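Local coordinates for protein 1-carboxybiuret hydrolase subunit AtzE (Pseudomonas sp., PDB 6C62) that hydrolyses 1-carboxybiuret to urea-1,3-dicarboxylate and ammonia in the atrazine degradation pathway, as a member of the amidase family, at residues Gly117-Glu122 with Thr129-Tyr134; Gly33-Phe38 with His141-Ile146; Arg197-Phe202 with Asp207-Leu212; Val113-Leu118 with Gly161-Ser166; Glu382-Asn387 with Arg394-Leu399. All blocks are in the same frame, centred on the assembly; numbering follows the deposited sequence.

Overall arrangement
Interactions 1, 3, 4 and most of 5 are buried, and the first three reach the large mixed sheet of the amidase fold; interactions 1 and 4 share G117 and L118 of strand 113-118. Their chemistry differs with place: interaction 4, beneath the helices, is carbon against carbon, while interactions 1 and 3, where strands give way to loops near the probable catalytic residues, rely on carboxylates and an amide mostly gripping backbone groups. Strands 208-213 and 165-170 are neighbours, so L212 of interaction 3 pairs with S166 of interaction 4. Interaction 2, small and partly exposed, touches interaction 1 through A37 and N119. Interaction 5, about 29 Å from interaction 4 between centres, joins a buried apolar cluster to a peripheral salt bridge.

Interaction 1: Gly117-Glu122 with Thr129-Tyr134; sequences GLNMDE and TENTHY
Beside the probable Ser-Ser-Lys catalytic site of the amidase fold, the loop leaving strand 113-118 is pinned to an Asx turn begun by N131. N131 ND2 gives a nearly straight bond to M120 O (2.8 Å), in its own amide plane, and also reaches G87 O; its OD1 accepts from the backbone N of H133 in the carbonyl plane and from Y134 N, which lies above that plane. CG stands anti to the backbone N (chi1 -172°), which carries the amide across to M120. An aspartate in its place would probably leave M120 O and G87 O without their donor and weaken the tie at that point. D121 clasps the other end: OD2 takes T129 N at 2.7 Å on its syn side, and OD1 receives a weak bond from E130 N. The side chain of D121 lies about 4 Å from that of S150, and M120 similarly close to K74, both probable members of the charge relay. N119 slides past T129, its ND2 3.7 Å from T129 CG2 while bonding to G135 O. H133 NE2 donates a hydrogen bond to E122 OE2 (2.8 Å), the oxygen lying near the ring plane but approached from above the carboxylate.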
# COMPACT_ATOMS: atom_id res chain seq x y z
N GLY A 117 -14.10 -20.26 21.91
CA GLY A 117 -13.53 -20.10 20.56
C GLY A 117 -14.21 -21.06 19.59
O GLY A 117 -14.56 -22.18 19.96
N LEU A 118 -14.39 -20.60 18.35
CA LEU A 118 -15.16 -21.29 17.33
C LEU A 118 -14.36 -21.75 16.12
O LEU A 118 -13.42 -21.08 15.66
CB LEU A 118 -16.31 -20.38 16.84
CG LEU A 118 -17.21 -19.87 17.93
CD1 LEU A 118 -18.15 -18.85 17.34
CD2 LEU A 118 -18.01 -20.98 18.60
N ASN A 119 -14.80 -22.88 15.56
CA ASN A 119 -14.14 -23.53 14.42
C ASN A 119 -14.17 -22.63 13.16
O ASN A 119 -15.10 -21.82 12.99
CB ASN A 119 -14.83 -24.88 14.14
CG ASN A 119 -14.00 -25.84 13.29
OD1 ASN A 119 -12.76 -25.81 13.28
ND2 ASN A 119 -14.73 -26.75 12.56
N MET A 120 -13.16 -22.80 12.31
CA MET A 120 -12.99 -22.04 11.10
C MET A 120 -12.16 -22.82 10.10
O MET A 120 -11.45 -23.74 10.46
CB MET A 120 -12.34 -20.68 11.41
CG MET A 120 -10.99 -20.78 12.15
SD MET A 120 -10.09 -19.22 12.27
CE MET A 120 -9.39 -18.95 10.65
N ASP A 121 -12.25 -22.45 8.82
CA ASP A 121 -11.30 -22.99 7.84
C ASP A 121 -9.91 -22.53 8.23
O ASP A 121 -9.73 -21.38 8.68
CB ASP A 121 -11.56 -22.53 6.42
CG ASP A 121 -12.79 -23.21 5.80
OD1 ASP A 121 -12.79 -24.45 5.52
OD2 ASP A 121 -13.80 -22.49 5.61
N GLU A 122 -8.94 -23.42 8.06
CA GLU A 122 -7.56 -23.11 8.48
C GLU A 122 -7.05 -21.83 7.86
O GLU A 122 -7.08 -21.67 6.67
CB GLU A 122 -6.61 -24.25 8.13
CG GLU A 122 -5.18 -23.86 8.42
CD GLU A 122 -4.15 -24.91 8.07
OE1 GLU A 122 -3.66 -24.84 6.89
OE2 GLU A 122 -3.78 -25.72 8.97
N THR A 129 -15.83 -24.28 5.96
CA THR A 129 -15.48 -24.79 7.29
C THR A 129 -15.48 -26.32 7.33
O THR A 129 -16.13 -26.95 8.16
CB THR A 129 -16.35 -24.19 8.43
OG1 THR A 129 -16.50 -22.80 8.21
CG2 THR A 129 -15.67 -24.41 9.82
N GLU A 130 -14.82 -26.89 6.34
CA GLU A 130 -14.51 -28.30 6.29
C GLU A 130 -13.05 -28.46 6.69
O GLU A 130 -12.15 -28.56 5.85
CB GLU A 130 -14.80 -28.83 4.88
CG GLU A 130 -16.32 -28.83 4.58
CD GLU A 130 -16.63 -29.20 3.12
OE1 GLU A 130 -16.42 -28.36 2.16
OE2 GLU A 130 -17.11 -30.35 2.96
N ASN A 131 -12.81 -28.43 7.98
CA ASN A 131 -11.48 -28.37 8.53
C ASN A 131 -10.97 -29.81 8.72
O ASN A 131 -11.57 -30.62 9.52
CB ASN A 131 -11.52 -27.58 9.85
CG ASN A 131 -10.10 -27.30 10.40
OD1 ASN A 131 -9.29 -28.25 10.62
ND2 ASN A 131 -9.78 -26.02 10.59
N THR A 132 -9.88 -30.16 8.06
CA THR A 132 -9.32 -31.52 8.19
C THR A 132 -8.82 -31.84 9.63
O THR A 132 -8.96 -32.96 10.08
CB THR A 132 -8.19 -31.75 7.14
OG1 THR A 132 -8.71 -31.57 5.85
CG2 THR A 132 -7.54 -33.16 7.21
N HIS A 133 -8.28 -30.88 10.36
CA HIS A 133 -7.66 -31.15 11.63
C HIS A 133 -8.76 -31.26 12.71
O HIS A 133 -8.72 -32.17 13.54
CB HIS A 133 -6.71 -30.05 12.06
CG HIS A 133 -5.81 -29.53 10.98
ND1 HIS A 133 -4.96 -30.33 10.27
CD2 HIS A 133 -5.61 -28.27 10.53
CE1 HIS A 133 -4.28 -29.60 9.41
NE2 HIS A 133 -4.65 -28.33 9.55
N TYR A 134 -9.73 -30.32 12.71
CA TYR A 134 -10.72 -30.20 13.74
C TYR A 134 -12.09 -30.81 13.40
O TYR A 134 -12.97 -30.82 14.24
CB TYR A 134 -10.87 -28.71 14.16
CG TYR A 134 -9.60 -28.22 14.73
CD1 TYR A 134 -9.18 -28.62 15.96
CD2 TYR A 134 -8.75 -27.43 13.98
CE1 TYR A 134 -7.95 -28.16 16.48
CE2 TYR A 134 -7.56 -27.02 14.46
CZ TYR A 134 -7.14 -27.40 15.71
OH TYR A 134 -5.91 -27.01 16.16

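Interaction 2: Gly33-Phe38 with His141-Ile146; sequences GLINAF and HDTGRI
L34 and I35, in the last turn of helix 17-35, lay their methyl ends against one methyl group of T143 at a type I turn. CG2 of T143 meets L34 CD2 at 3.8 Å and I35 CD1 at 3.9 Å, and both aliphatic chains cross the threonine at about a right angle. The two approaches are equally close, but they differ in burial. I35 is enclosed: its side chain also rests on A156 of helix 152-159, so the isoleucine has that helix as well as the threonine methyl as neighbours. L34 lies on the solvent side, exposed, and reaches T143 mainly through CD2. In T143, CG2 lies anti to the carbonyl carbon and OG1 takes the place between N and C (chi1 61°), which presents the methyl to both hydrophobic tips.

The turn that offers T143 is braced from within. D142 OD1 accepts from G144 N at 3.1 Å, an Asx turn, and R145 N closes the type I turn on D142 O. D142 OD2 faces R145 NE in a salt bridge whose hydrogen bond is weak. R138 NH1 holds T143 O, and I35 pairs with R138 through the backbone, so both segments are tied to the chain around R138. Methyl groups make the closest contacts here, without a polar bond across; such contacts are non-directional, and the hydrogen bonds at R138 and within the turn set the orientation.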
# COMPACT_ATOMS: atom_id res chain seq x y z
N GLY A 33 -21.36 -31.91 20.21
CA GLY A 33 -20.79 -33.14 19.69
C GLY A 33 -21.12 -33.28 18.19
O GLY A 33 -20.23 -33.65 17.42
N LEU A 34 -22.36 -32.97 17.78
CA LEU A 34 -22.75 -33.05 16.39
C LEU A 34 -22.40 -31.76 15.53
O LEU A 34 -21.87 -31.86 14.44
CB LEU A 34 -24.23 -33.29 16.30
CG LEU A 34 -24.79 -33.51 14.89
CD1 LEU A 34 -24.14 -34.67 14.16
CD2 LEU A 34 -26.29 -33.73 15.05
N ILE A 35 -22.71 -30.58 16.04
CA ILE A 35 -22.56 -29.33 15.25
C ILE A 35 -21.07 -29.02 15.07
O ILE A 35 -20.65 -28.58 14.00
CB ILE A 35 -23.29 -28.17 15.91
CG1 ILE A 35 -24.82 -28.47 16.05
CG2 ILE A 35 -23.06 -26.86 15.16
CD1 ILE A 35 -25.46 -28.92 14.78
N ASN A 36 -20.27 -29.25 16.11
CA ASN A 36 -18.83 -29.01 16.11
C ASN A 36 -18.50 -27.53 15.76
O ASN A 36 -17.66 -27.26 14.94
CB ASN A 36 -18.11 -29.99 15.17
CG ASN A 36 -16.61 -29.97 15.35
OD1 ASN A 36 -16.14 -30.04 16.46
ND2 ASN A 36 -15.84 -29.96 14.24
N ALA A 37 -19.20 -26.61 16.39
CA ALA A 37 -18.94 -25.17 16.25
C ALA A 37 -17.84 -24.71 17.18
O ALA A 37 -17.11 -23.80 16.80
CB ALA A 37 -20.18 -24.37 16.49
N PHE A 38 -17.67 -25.31 18.36
CA PHE A 38 -16.67 -24.85 19.32
C PHE A 38 -15.35 -25.60 19.28
O PHE A 38 -15.33 -26.81 19.20
CB PHE A 38 -17.20 -24.94 20.76
CG PHE A 38 -18.10 -23.81 21.15
CD1 PHE A 38 -19.41 -23.77 20.71
CD2 PHE A 38 -17.63 -22.80 21.96
CE1 PHE A 38 -20.26 -22.73 21.06
CE2 PHE A 38 -18.45 -21.75 22.33
CZ PHE A 38 -19.79 -21.71 21.87
N HIS A 141 -29.47 -26.62 10.51
CA HIS A 141 -30.74 -26.91 9.80
C HIS A 141 -30.71 -28.23 9.02
O HIS A 141 -31.77 -28.74 8.62
CB HIS A 141 -31.12 -25.78 8.84
CG HIS A 141 -31.24 -24.45 9.53
ND1 HIS A 141 -32.14 -24.24 10.55
CD2 HIS A 141 -30.51 -23.31 9.42
CE1 HIS A 141 -32.00 -22.99 11.00
NE2 HIS A 141 -31.01 -22.41 10.34
N ASP A 142 -29.51 -28.76 8.75
CA ASP A 142 -29.37 -30.08 8.11
C ASP A 142 -27.91 -30.46 8.24
O ASP A 142 -27.03 -29.96 7.49
CB ASP A 142 -29.81 -29.99 6.66
CG ASP A 142 -29.61 -31.31 5.87
OD1 ASP A 142 -28.91 -32.22 6.32
OD2 ASP A 142 -30.15 -31.40 4.75
N THR A 143 -27.66 -31.39 9.17
CA THR A 143 -26.31 -31.69 9.55
C THR A 143 -25.49 -32.47 8.54
O THR A 143 -24.31 -32.64 8.77
CB THR A 143 -26.22 -32.34 10.93
OG1 THR A 143 -26.93 -33.55 10.93
CG2 THR A 143 -26.85 -31.38 12.06
N GLY A 144 -26.09 -32.87 7.41
CA GLY A 144 -25.29 -33.39 6.29
C GLY A 144 -24.78 -32.26 5.36
O GLY A 144 -24.08 -32.51 4.39
N ARG A 145 -25.13 -31.01 5.68
CA ARG A 145 -24.76 -29.85 4.83
C ARG A 145 -23.76 -28.93 5.54
O ARG A 145 -23.65 -28.90 6.76
CB ARG A 145 -26.02 -29.10 4.42
CG ARG A 145 -26.95 -29.95 3.54
CD ARG A 145 -28.13 -29.17 3.22
NE ARG A 145 -29.08 -29.85 2.34
CZ ARG A 145 -28.94 -29.99 1.02
NH1 ARG A 145 -27.86 -29.58 0.36
NH2 ARG A 145 -29.90 -30.58 0.34
N ILE A 146 -23.00 -28.20 4.74
CA ILE A 146 -22.00 -27.25 5.29
C ILE A 146 -22.67 -26.07 6.00
O ILE A 146 -23.77 -25.64 5.66
CB ILE A 146 -21.05 -26.72 4.20
CG1 ILE A 146 -21.77 -25.82 3.21
CG2 ILE A 146 -20.31 -27.86 3.51
CD1 ILE A 146 -20.82 -25.07 2.28

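Interaction 3: Arg197-Phe202 with Asp207-Leu212; sequences RGTYPF and DHLGPL
D207 opens the second segment by reaching across to F202, just before strand 208-213 begins. Its OD2 takes the backbone N of F202 at 2.9 Å through the syn lone pair, nearly straight at 166°, and the same oxygen lies 3.7 Å from P201 CA. The other oxygen, OD1, sits 3.5 Å from F202 CB and is bound by T171 OG1 and V203 N. CG lies anti to the carbonyl carbon (chi1 -64°), which brings the carboxylate to F202; the two side chains run at about a right angle, yet the ring and carboxylate planes are 17° apart. A leucine here would probably leave F202 N, V203 N and T171 OG1 without their carboxylate partner, and the loop free to shift from the start of the strand.

H208 turns to the other side of the strand, where its ring meets F191 edge to face. L209 comes back toward the loop: its CD1 meets T199 CG2 tip to tip at 3.7 Å, while T199 OG1 is bonded to R196 O. Beyond it, G210 and L212 carry the strand onward beside strand 165-170, G210 pairing with G168 and L212 with S166.

F202 lies about 6 Å by side chain from both S150 and S174, the probable relay serine and acyl-ester nucleophile. D207 thus ties the loop carrying F202 to the start of strand 208-213, close to the serines of the probable Ser-Ser-Lys triad of this amidase fold.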
# COMPACT_ATOMS: atom_id res chain seq x y z
N ARG A 197 -6.76 -5.42 15.95
CA ARG A 197 -5.68 -5.72 16.87
C ARG A 197 -6.00 -6.92 17.81
O ARG A 197 -7.08 -7.04 18.38
CB ARG A 197 -5.37 -4.45 17.69
CG ARG A 197 -4.21 -4.67 18.67
CD ARG A 197 -3.55 -3.39 19.08
NE ARG A 197 -4.46 -2.44 19.73
CZ ARG A 197 -4.57 -2.25 21.05
NH1 ARG A 197 -3.86 -2.97 21.87
NH2 ARG A 197 -5.38 -1.28 21.54
N GLY A 198 -5.00 -7.80 17.92
CA GLY A 198 -5.13 -9.06 18.64
C GLY A 198 -5.86 -10.15 17.86
O GLY A 198 -6.47 -11.00 18.48
N THR A 199 -5.87 -10.09 16.53
CA THR A 199 -6.42 -11.15 15.72
C THR A 199 -5.36 -11.71 14.75
O THR A 199 -4.40 -11.03 14.36
CB THR A 199 -7.67 -10.75 14.92
OG1 THR A 199 -7.33 -9.79 13.90
CG2 THR A 199 -8.73 -10.16 15.89
N TYR A 200 -5.52 -12.99 14.41
CA TYR A 200 -4.59 -13.62 13.46
C TYR A 200 -5.01 -13.24 12.02
O TYR A 200 -6.15 -13.52 11.60
CB TYR A 200 -4.57 -15.15 13.70
CG TYR A 200 -3.38 -15.79 13.02
CD1 TYR A 200 -3.40 -16.04 11.67
CD2 TYR A 200 -2.22 -16.05 13.72
CE1 TYR A 200 -2.28 -16.56 11.04
CE2 TYR A 200 -1.08 -16.56 13.10
CZ TYR A 200 -1.11 -16.84 11.77
OH TYR A 200 0.02 -17.40 11.14
N PRO A 201 -4.14 -12.60 11.27
CA PRO A 201 -4.53 -12.09 9.96
C PRO A 201 -4.48 -13.09 8.80
O PRO A 201 -4.00 -14.24 8.93
CB PRO A 201 -3.52 -10.99 9.72
CG PRO A 201 -2.31 -11.49 10.36
CD PRO A 201 -2.75 -12.29 11.56
N PHE A 202 -5.10 -12.68 7.71
CA PHE A 202 -5.14 -13.49 6.48
C PHE A 202 -4.62 -12.59 5.37
O PHE A 202 -3.53 -12.83 4.84
CB PHE A 202 -6.57 -14.03 6.29
CG PHE A 202 -6.84 -14.72 4.98
CD1 PHE A 202 -5.84 -15.53 4.35
CD2 PHE A 202 -8.08 -14.61 4.38
CE1 PHE A 202 -6.08 -16.17 3.15
CE2 PHE A 202 -8.36 -15.27 3.15
CZ PHE A 202 -7.35 -16.05 2.55
N ASP A 207 -8.90 -7.89 5.05
CA ASP A 207 -9.63 -8.48 6.20
C ASP A 207 -10.54 -7.49 6.89
O ASP A 207 -10.09 -6.38 7.20
CB ASP A 207 -8.71 -9.02 7.31
CG ASP A 207 -7.83 -10.18 6.90
OD1 ASP A 207 -8.13 -10.88 5.93
OD2 ASP A 207 -6.77 -10.36 7.63
N HIS A 208 -11.77 -7.91 7.18
CA HIS A 208 -12.72 -7.17 8.00
C HIS A 208 -13.17 -8.08 9.17
O HIS A 208 -13.21 -9.31 9.03
CB HIS A 208 -14.04 -6.93 7.25
CG HIS A 208 -13.95 -6.16 5.98
ND1 HIS A 208 -13.47 -6.68 4.80
CD2 HIS A 208 -14.52 -4.97 5.66
CE1 HIS A 208 -13.65 -5.79 3.82
NE2 HIS A 208 -14.29 -4.75 4.32
N LEU A 209 -13.56 -7.50 10.31
CA LEU A 209 -14.10 -8.25 11.44
C LEU A 209 -15.48 -7.73 11.74
O LEU A 209 -15.77 -6.55 11.51
CB LEU A 209 -13.26 -8.07 12.67
CG LEU A 209 -11.76 -8.48 12.53
CD1 LEU A 209 -11.09 -8.13 13.83
CD2 LEU A 209 -11.67 -9.98 12.22
N GLY A 210 -16.32 -8.60 12.26
CA GLY A 210 -17.71 -8.21 12.55
C GLY A 210 -18.56 -9.28 13.21
O GLY A 210 -18.12 -10.44 13.37
N PRO A 211 -19.75 -8.89 13.65
CA PRO A 211 -20.64 -9.77 14.39
C PRO A 211 -21.59 -10.55 13.48
O PRO A 211 -21.90 -10.13 12.34
CB PRO A 211 -21.41 -8.81 15.24
CG PRO A 211 -21.52 -7.54 14.35
CD PRO A 211 -20.26 -7.50 13.57
N LEU A 212 -21.99 -11.70 13.99
CA LEU A 212 -23.17 -12.42 13.52
C LEU A 212 -24.11 -12.52 14.72
O LEU A 212 -23.66 -12.48 15.86
CB LEU A 212 -22.83 -13.83 13.05
CG LEU A 212 -21.97 -13.98 11.80
CD1 LEU A 212 -20.51 -13.76 12.16
CD2 LEU A 212 -22.10 -15.35 11.13

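Interaction 4: Val113-Leu118 with Gly161-Ser166; sequences VLLGGL and GQVPLS
L115 and V163 slide past each other in opposite directions, so that they meet flank to flank. The contact is L115 CD2 against V163 CG1 at 3.6 Å. In V163, CG1 lies anti to the carbonyl carbon (chi1 -67°), which turns that methyl to the leucine. Three residues along each segment, L118 makes a second meeting: its CD1 approaches S166 CB at 4.0 Å. Here the leucine touches CB, while S166 OG is hydrogen-bonded to S154 O. Both contacts are buried; the first is apolar, the second carbon to carbon at the base of a serine.

The two segments are not paired directly. Strand 70-74 runs between strands 113-118 and 165-170 in the large sheet, and L115 rests on P70 and L118 on A72 of it. L118 reaches S166 across this intervening strand, while L115 meets V163 in the loop just before strand 165-170. Helix 152-159 lies against V163, S166 and L118, with A157 touching V163 and S154 touching L118, while A46 of helix 43-58 touches L115.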
# COMPACT_ATOMS: atom_id res chain seq x y z
N VAL A 113 -20.49 -11.88 28.02
CA VAL A 113 -19.89 -13.05 28.66
C VAL A 113 -19.37 -14.06 27.64
O VAL A 113 -20.16 -14.67 26.86
CB VAL A 113 -20.95 -13.74 29.56
CG1 VAL A 113 -20.43 -15.03 30.15
CG2 VAL A 113 -21.37 -12.78 30.68
N LEU A 114 -18.06 -14.30 27.67
CA LEU A 114 -17.41 -15.08 26.64
C LEU A 114 -17.45 -16.57 26.95
O LEU A 114 -16.93 -17.00 27.99
CB LEU A 114 -15.94 -14.63 26.47
CG LEU A 114 -15.11 -15.46 25.49
CD1 LEU A 114 -15.59 -15.22 24.11
CD2 LEU A 114 -13.67 -15.05 25.57
N LEU A 115 -17.99 -17.35 26.02
CA LEU A 115 -18.12 -18.78 26.17
C LEU A 115 -17.05 -19.59 25.47
O LEU A 115 -16.82 -20.79 25.85
CB LEU A 115 -19.49 -19.24 25.69
CG LEU A 115 -20.53 -19.31 26.80
CD1 LEU A 115 -20.64 -18.13 27.72
CD2 LEU A 115 -21.83 -19.45 26.07
N GLY A 116 -16.39 -19.00 24.46
CA GLY A 116 -15.18 -19.63 23.95
C GLY A 116 -14.88 -19.35 22.49
O GLY A 116 -15.31 -18.32 21.94
N GLY A 117 -14.10 -20.26 21.91
CA GLY A 117 -13.53 -20.10 20.56
C GLY A 117 -14.21 -21.06 19.59
O GLY A 117 -14.56 -22.18 19.96
N LEU A 118 -14.39 -20.60 18.35
CA LEU A 118 -15.16 -21.29 17.33
C LEU A 118 -14.36 -21.75 16.12
O LEU A 118 -13.42 -21.08 15.66
CB LEU A 118 -16.31 -20.38 16.84
CG LEU A 118 -17.21 -19.87 17.93
CD1 LEU A 118 -18.15 -18.85 17.34
CD2 LEU A 118 -18.01 -20.98 18.60
N GLY A 161 -28.76 -22.23 18.44
CA GLY A 161 -29.18 -21.69 19.72
C GLY A 161 -28.15 -21.75 20.85
O GLY A 161 -28.50 -21.61 22.00
N GLN A 162 -26.85 -21.94 20.53
CA GLN A 162 -25.81 -22.03 21.58
C GLN A 162 -25.48 -20.64 22.15
O GLN A 162 -25.34 -20.50 23.35
CB GLN A 162 -24.53 -22.70 21.07
CG GLN A 162 -24.72 -24.18 20.64
CD GLN A 162 -23.59 -24.71 19.77
OE1 GLN A 162 -22.72 -23.95 19.36
NE2 GLN A 162 -23.56 -26.02 19.52
N VAL A 163 -25.32 -19.65 21.27
CA VAL A 163 -25.16 -18.27 21.67
C VAL A 163 -25.96 -17.36 20.77
O VAL A 163 -26.24 -17.72 19.64
CB VAL A 163 -23.65 -17.80 21.66
CG1 VAL A 163 -22.88 -18.53 22.73
CG2 VAL A 163 -22.99 -18.05 20.33
N PRO A 164 -26.36 -16.19 21.27
CA PRO A 164 -27.10 -15.22 20.50
C PRO A 164 -26.22 -14.28 19.60
O PRO A 164 -26.75 -13.63 18.74
CB PRO A 164 -27.82 -14.39 21.56
CG PRO A 164 -26.88 -14.41 22.74
CD PRO A 164 -26.31 -15.82 22.71
N LEU A 165 -24.90 -14.22 19.86
CA LEU A 165 -23.95 -13.31 19.22
C LEU A 165 -22.66 -14.06 19.03
O LEU A 165 -22.22 -14.82 19.92
CB LEU A 165 -23.71 -12.12 20.15
CG LEU A 165 -22.56 -11.14 19.82
CD1 LEU A 165 -22.83 -10.39 18.52
CD2 LEU A 165 -22.42 -10.12 20.95
N SER A 166 -22.05 -13.89 17.87
CA SER A 166 -20.68 -14.32 17.71
C SER A 166 -19.88 -13.31 16.90
O SER A 166 -20.43 -12.38 16.31
CB SER A 166 -20.60 -15.70 17.06
OG SER A 166 -21.17 -15.65 15.77

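Interaction 5: Glu382-Asn387 with Arg394-Leu399; sequences EWIEVN and RPAMGL
I384 drives its side chain from strand 383-386 against A396 and M397. From CB the chain leads to CG1, which lies between the backbone N and the carbonyl carbon (chi1 63°) and comes 4.0 Å from A396 CB. One bond farther, CD1 does most of the touching: it sits 3.6 Å from A396 CB and 3.5 Å from M397 CE. The methionine curls to reach it, since its backbone sends CB away from the strand and the chain then bends at chi2 and chi3 before offering its terminal methyl. The two side chains cross obliquely, carbon against carbon, in a buried cluster where M397 also touches F127 and I374.

At the more exposed end a charge pair replaces the apolar contact. E382 OE2 and R394 NH1 form a salt bridge of 3.0 Å, with a hydrogen bond of 170°. The oxygen lies in the guanidinium plane at its edge, whereas the nitrogen stands above the carboxylate plane; the two planes are 58° apart, so this is a single-bond grip. Both chains bend to meet.

The contact closes a beta hairpin onto the short helix that follows it. Strand 383-386 pairs antiparallel with strand 389-392, with backbone hydrogen bonds of I384 to H391 and E382 to C393, and helix 393-396 folds back so that A396 also touches H391.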
# COMPACT_ATOMS: atom_id res chain seq x y z
N GLU A 382 -17.51 -31.30 -4.18
CA GLU A 382 -16.41 -30.76 -4.94
C GLU A 382 -16.80 -29.71 -5.99
O GLU A 382 -16.02 -28.79 -6.26
CB GLU A 382 -15.62 -31.88 -5.59
CG GLU A 382 -14.84 -32.70 -4.55
CD GLU A 382 -13.55 -31.96 -4.10
OE1 GLU A 382 -12.86 -31.35 -4.96
OE2 GLU A 382 -13.26 -31.96 -2.89
N TRP A 383 -17.96 -29.94 -6.63
CA TRP A 383 -18.41 -29.12 -7.76
C TRP A 383 -19.85 -28.72 -7.56
O TRP A 383 -20.62 -29.53 -7.10
CB TRP A 383 -18.23 -29.80 -9.15
CG TRP A 383 -16.80 -29.91 -9.51
CD1 TRP A 383 -15.97 -28.92 -9.99
CD2 TRP A 383 -15.97 -31.07 -9.35
NE1 TRP A 383 -14.68 -29.40 -10.11
CE2 TRP A 383 -14.65 -30.71 -9.72
CE3 TRP A 383 -16.21 -32.37 -8.89
CZ2 TRP A 383 -13.57 -31.65 -9.68
CZ3 TRP A 383 -15.16 -33.29 -8.86
CH2 TRP A 383 -13.85 -32.91 -9.24
N ILE A 384 -20.19 -27.47 -7.86
CA ILE A 384 -21.60 -27.02 -7.89
C ILE A 384 -21.98 -26.51 -9.26
O ILE A 384 -21.11 -26.18 -10.06
CB ILE A 384 -21.87 -25.93 -6.86
CG1 ILE A 384 -21.05 -24.66 -7.15
CG2 ILE A 384 -21.57 -26.46 -5.45
CD1 ILE A 384 -21.57 -23.46 -6.39
N GLU A 385 -23.26 -26.45 -9.54
CA GLU A 385 -23.74 -25.92 -10.81
C GLU A 385 -24.58 -24.68 -10.52
O GLU A 385 -25.47 -24.70 -9.67
CB GLU A 385 -24.55 -27.01 -11.50
CG GLU A 385 -24.23 -27.32 -12.97
CD GLU A 385 -25.35 -28.21 -13.56
OE1 GLU A 385 -25.19 -29.45 -13.58
OE2 GLU A 385 -26.42 -27.67 -13.92
N VAL A 386 -24.26 -23.60 -11.20
CA VAL A 386 -24.99 -22.33 -11.07
C VAL A 386 -25.46 -21.89 -12.45
O VAL A 386 -24.61 -21.48 -13.30
CB VAL A 386 -24.12 -21.23 -10.45
CG1 VAL A 386 -25.00 -20.02 -10.16
CG2 VAL A 386 -23.47 -21.71 -9.16
N ASN A 387 -26.77 -21.96 -12.68
CA ASN A 387 -27.38 -21.63 -13.99
C ASN A 387 -26.62 -22.27 -15.16
O ASN A 387 -26.19 -21.61 -16.11
CB ASN A 387 -27.51 -20.13 -14.17
CG ASN A 387 -28.24 -19.46 -13.02
OD1 ASN A 387 -29.32 -19.91 -12.53
ND2 ASN A 387 -27.65 -18.39 -12.54
N ARG A 394 -15.79 -24.84 -3.29
CA ARG A 394 -15.15 -24.07 -2.26
C ARG A 394 -14.98 -22.59 -2.66
O ARG A 394 -15.57 -21.77 -2.02
CB ARG A 394 -13.88 -24.76 -1.66
CG ARG A 394 -14.29 -26.06 -0.93
CD ARG A 394 -13.18 -26.77 -0.16
NE ARG A 394 -12.21 -27.33 -1.10
CZ ARG A 394 -12.36 -28.53 -1.72
NH1 ARG A 394 -13.40 -29.36 -1.48
NH2 ARG A 394 -11.43 -28.93 -2.59
N PRO A 395 -14.32 -22.27 -3.78
CA PRO A 395 -14.28 -20.84 -4.21
C PRO A 395 -15.62 -20.25 -4.61
O PRO A 395 -15.88 -19.06 -4.40
CB PRO A 395 -13.38 -20.87 -5.42
CG PRO A 395 -12.51 -22.08 -5.18
CD PRO A 395 -13.41 -23.11 -4.59
N ALA A 396 -16.47 -21.06 -5.21
CA ALA A 396 -17.75 -20.56 -5.76
C ALA A 396 -18.69 -19.94 -4.75
O ALA A 396 -19.50 -19.08 -5.16
CB ALA A 396 -18.49 -21.65 -6.48
N MET A 397 -18.67 -20.41 -3.49
CA MET A 397 -19.56 -19.87 -2.46
C MET A 397 -19.41 -18.33 -2.32
O MET A 397 -20.32 -17.66 -1.87
CB MET A 397 -19.31 -20.56 -1.10
CG MET A 397 -19.86 -21.99 -0.95
SD MET A 397 -21.64 -22.11 -1.30
CE MET A 397 -21.48 -22.78 -2.92
N GLY A 398 -18.23 -17.79 -2.67
CA GLY A 398 -17.99 -16.32 -2.55
C GLY A 398 -18.11 -15.49 -3.81
O GLY A 398 -17.71 -14.32 -3.85
N LEU A 399 -18.64 -16.07 -4.87
CA LEU A 399 -18.79 -15.34 -6.14
C LEU A 399 -19.48 -13.95 -6.02
O LEU A 399 -19.12 -13.00 -6.72
CB LEU A 399 -19.59 -16.23 -7.14
CG LEU A 399 -18.84 -17.36 -7.86
CD1 LEU A 399 -19.81 -18.27 -8.59
CD2 LEU A 399 -17.79 -16.87 -8.84